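Local atomic coordinates of protein (alpha-amylase/trypsin inhibitor rati) (Eleusine coracana, PDB entry 1B1U), a protein that inhibits both trypsin and alpha-amylase, and may protect ragi seeds against hydrolytic enzymes of their own or foreign origin. Residues Arg61-Gly66 with Pro95-Glu100. Residues are numbered along the deposited sequence; the frame is centred on the assembly and turned at random.
Sequences RILMDG and PKLVTE
L63 and M64, on helix 53-64, meet P95 and L97 of the loop after helix 87-93, where P95 and K96 continue a 3-10 segment that begins earlier and K96 to T99 form a type I beta turn. In that turn K96 O accepts a hydrogen bond from T99 N. No hydrogen bond joins the two segments; side chains alone bridge them. The M64 SD and CE sit against CG and CD of the P95 ring. M64 CE is 3.7 Å from P95 CG, and M64 SD is 3.8 Å from P95 CD. The M64 chain runs extended as far as SD (chi2 179°) and then bends at chi3, -125°, which lays the methyl beside the proline ring. The L63 and L97 side chains cross at about a right angle. They touch through one methyl each, L63 CD2 to L97 CD1 at 4.1 Å. Other parts of the core close round them: C20 packs on L63, Y23 and C44 on L97, and A94 and L117 on M64. C20 and C44 form a disulfide, so L63 and L97 each touch one of its two half-cystines. Without the thioether arm, as with an alanine here, P95 CG and CD would probably lose this neighbour and a gap would open between helix and loop. The contact is buried, small and wholly apolar. It rests on van der Waals contact, with no directional bond, and joins the helix to the loop beside the C20-C44 disulfide, near the centre of the chain.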
loop_
_atom_site.group_PDB
_atom_site.type_symbol
_atom_site.label_atom_id
_atom_site.label_comp_id
_atom_site.label_asym_id
_atom_site.label_seq_id
_atom_site.Cartn_x
_atom_site.Cartn_y
_atom_site.Cartn_z
ATOM N N ARG A 61 -1.230 -5.203 1.757
ATOM C CA ARG A 61 -0.514 -6.479 1.681
ATOM C C ARG A 61 -0.189 -6.791 0.228
ATOM O O ARG A 61 0.899 -7.279 -0.089
ATOM C CB ARG A 61 -1.364 -7.614 2.263
ATOM C CG ARG A 61 -0.609 -8.926 2.474
ATOM C CD ARG A 61 -1.562 -10.130 2.490
ATOM N NE ARG A 61 -2.337 -10.220 1.259
ATOM C CZ ARG A 61 -1.821 -10.621 0.105
ATOM N NH1 ARG A 61 -0.549 -10.966 0.043
ATOM N NH2 ARG A 61 -2.556 -10.650 -0.994
ATOM N N ILE A 62 -1.130 -6.500 -0.663
ATOM C CA ILE A 62 -0.918 -6.765 -2.082
ATOM C C ILE A 62 0.216 -5.895 -2.612
ATOM O O ILE A 62 0.954 -6.299 -3.514
ATOM C CB ILE A 62 -2.188 -6.471 -2.931
ATOM C CG1 ILE A 62 -3.401 -7.234 -2.392
ATOM C CG2 ILE A 62 -1.931 -6.853 -4.375
ATOM C CD1 ILE A 62 -4.708 -6.941 -3.160
ATOM N N LEU A 63 0.334 -4.685 -2.066
ATOM C CA LEU A 63 1.383 -3.756 -2.484
ATOM C C LEU A 63 2.729 -4.368 -2.149
ATOM O O LEU A 63 3.659 -4.345 -2.954
ATOM C CB LEU A 63 1.240 -2.416 -1.750
ATOM C CG LEU A 63 2.358 -1.369 -1.861
ATOM C CD1 LEU A 63 2.596 -0.961 -3.326
ATOM C CD2 LEU A 63 1.969 -0.162 -1.011
ATOM N N MET A 64 2.827 -4.913 -0.948
ATOM C CA MET A 64 4.066 -5.520 -0.509
ATOM C C MET A 64 4.371 -6.844 -1.204
ATOM O O MET A 64 5.291 -6.951 -2.013
ATOM C CB MET A 64 4.010 -5.758 0.997
ATOM C CG MET A 64 3.320 -4.657 1.788
ATOM S SD MET A 64 3.275 -5.033 3.532
ATOM C CE MET A 64 1.600 -4.904 3.861
ATOM N N ASP A 65 3.543 -7.835 -0.902
ATOM C CA ASP A 65 3.705 -9.195 -1.391
ATOM C C ASP A 65 3.084 -9.638 -2.711
ATOM O O ASP A 65 3.615 -10.525 -3.370
ATOM C CB ASP A 65 3.275 -10.121 -0.264
ATOM C CG ASP A 65 3.866 -9.694 1.061
ATOM O OD1 ASP A 65 4.905 -9.005 1.018
ATOM O OD2 ASP A 65 3.314 -10.029 2.131
ATOM N N GLY A 66 1.956 -9.064 -3.092
ATOM C CA GLY A 66 1.377 -9.452 -4.365
ATOM C C GLY A 66 0.136 -10.319 -4.360
ATOM O O GLY A 66 -0.381 -10.737 -3.319
ATOM N N PRO A 95 2.569 -1.380 6.034
ATOM C CA PRO A 95 1.339 -1.512 6.837
ATOM C C PRO A 95 1.055 -0.330 7.789
ATOM O O PRO A 95 0.142 -0.387 8.613
ATOM C CB PRO A 95 1.530 -2.821 7.619
ATOM C CG PRO A 95 2.748 -3.471 7.055
ATOM C CD PRO A 95 3.549 -2.443 6.323
ATOM N N LYS A 96 1.841 0.734 7.686
ATOM C CA LYS A 96 1.642 1.878 8.560
ATOM C C LYS A 96 0.950 2.982 7.775
ATOM O O LYS A 96 0.575 4.010 8.332
ATOM C CB LYS A 96 2.988 2.385 9.113
ATOM C CG LYS A 96 3.840 1.346 9.848
ATOM C CD LYS A 96 3.221 0.931 11.169
ATOM C CE LYS A 96 3.630 -0.495 11.559
ATOM N NZ LYS A 96 2.677 -1.162 12.507
ATOM N N LEU A 97 0.771 2.758 6.478
ATOM C CA LEU A 97 0.132 3.747 5.628
ATOM C C LEU A 97 -1.266 4.125 6.104
ATOM O O LEU A 97 -1.802 5.163 5.723
ATOM C CB LEU A 97 0.056 3.235 4.189
ATOM C CG LEU A 97 1.348 3.102 3.382
ATOM C CD1 LEU A 97 1.029 2.351 2.095
ATOM C CD2 LEU A 97 1.942 4.473 3.063
ATOM N N VAL A 98 -1.867 3.295 6.942
ATOM C CA VAL A 98 -3.208 3.588 7.408
ATOM C C VAL A 98 -3.220 4.243 8.792
ATOM O O VAL A 98 -4.269 4.656 9.281
ATOM C CB VAL A 98 -4.085 2.305 7.442
ATOM C CG1 VAL A 98 -3.931 1.516 6.132
ATOM C CG2 VAL A 98 -3.708 1.448 8.629
ATOM N N THR A 99 -2.059 4.346 9.424
ATOM C CA THR A 99 -1.998 4.952 10.743
ATOM C C THR A 99 -2.267 6.456 10.722
ATOM O O THR A 99 -2.064 7.140 9.706
ATOM C CB THR A 99 -0.635 4.697 11.415
ATOM O OG1 THR A 99 0.417 5.188 10.573
ATOM C CG2 THR A 99 -0.447 3.213 11.670
ATOM N N GLU A 100 -2.733 6.950 11.866
ATOM C CA GLU A 100 -3.069 8.357 12.058
ATOM C C GLU A 100 -1.945 9.283 11.598
ATOM O O GLU A 100 -2.176 10.209 10.822
ATOM C CB GLU A 100 -3.421 8.608 13.536
ATOM C CG GLU A 100 -2.786 9.846 14.168
ATOM C CD GLU A 100 -3.507 11.139 13.816
ATOM O OE1 GLU A 100 -4.528 11.449 14.474
ATOM O OE2 GLU A 100 -3.049 11.848 12.886
#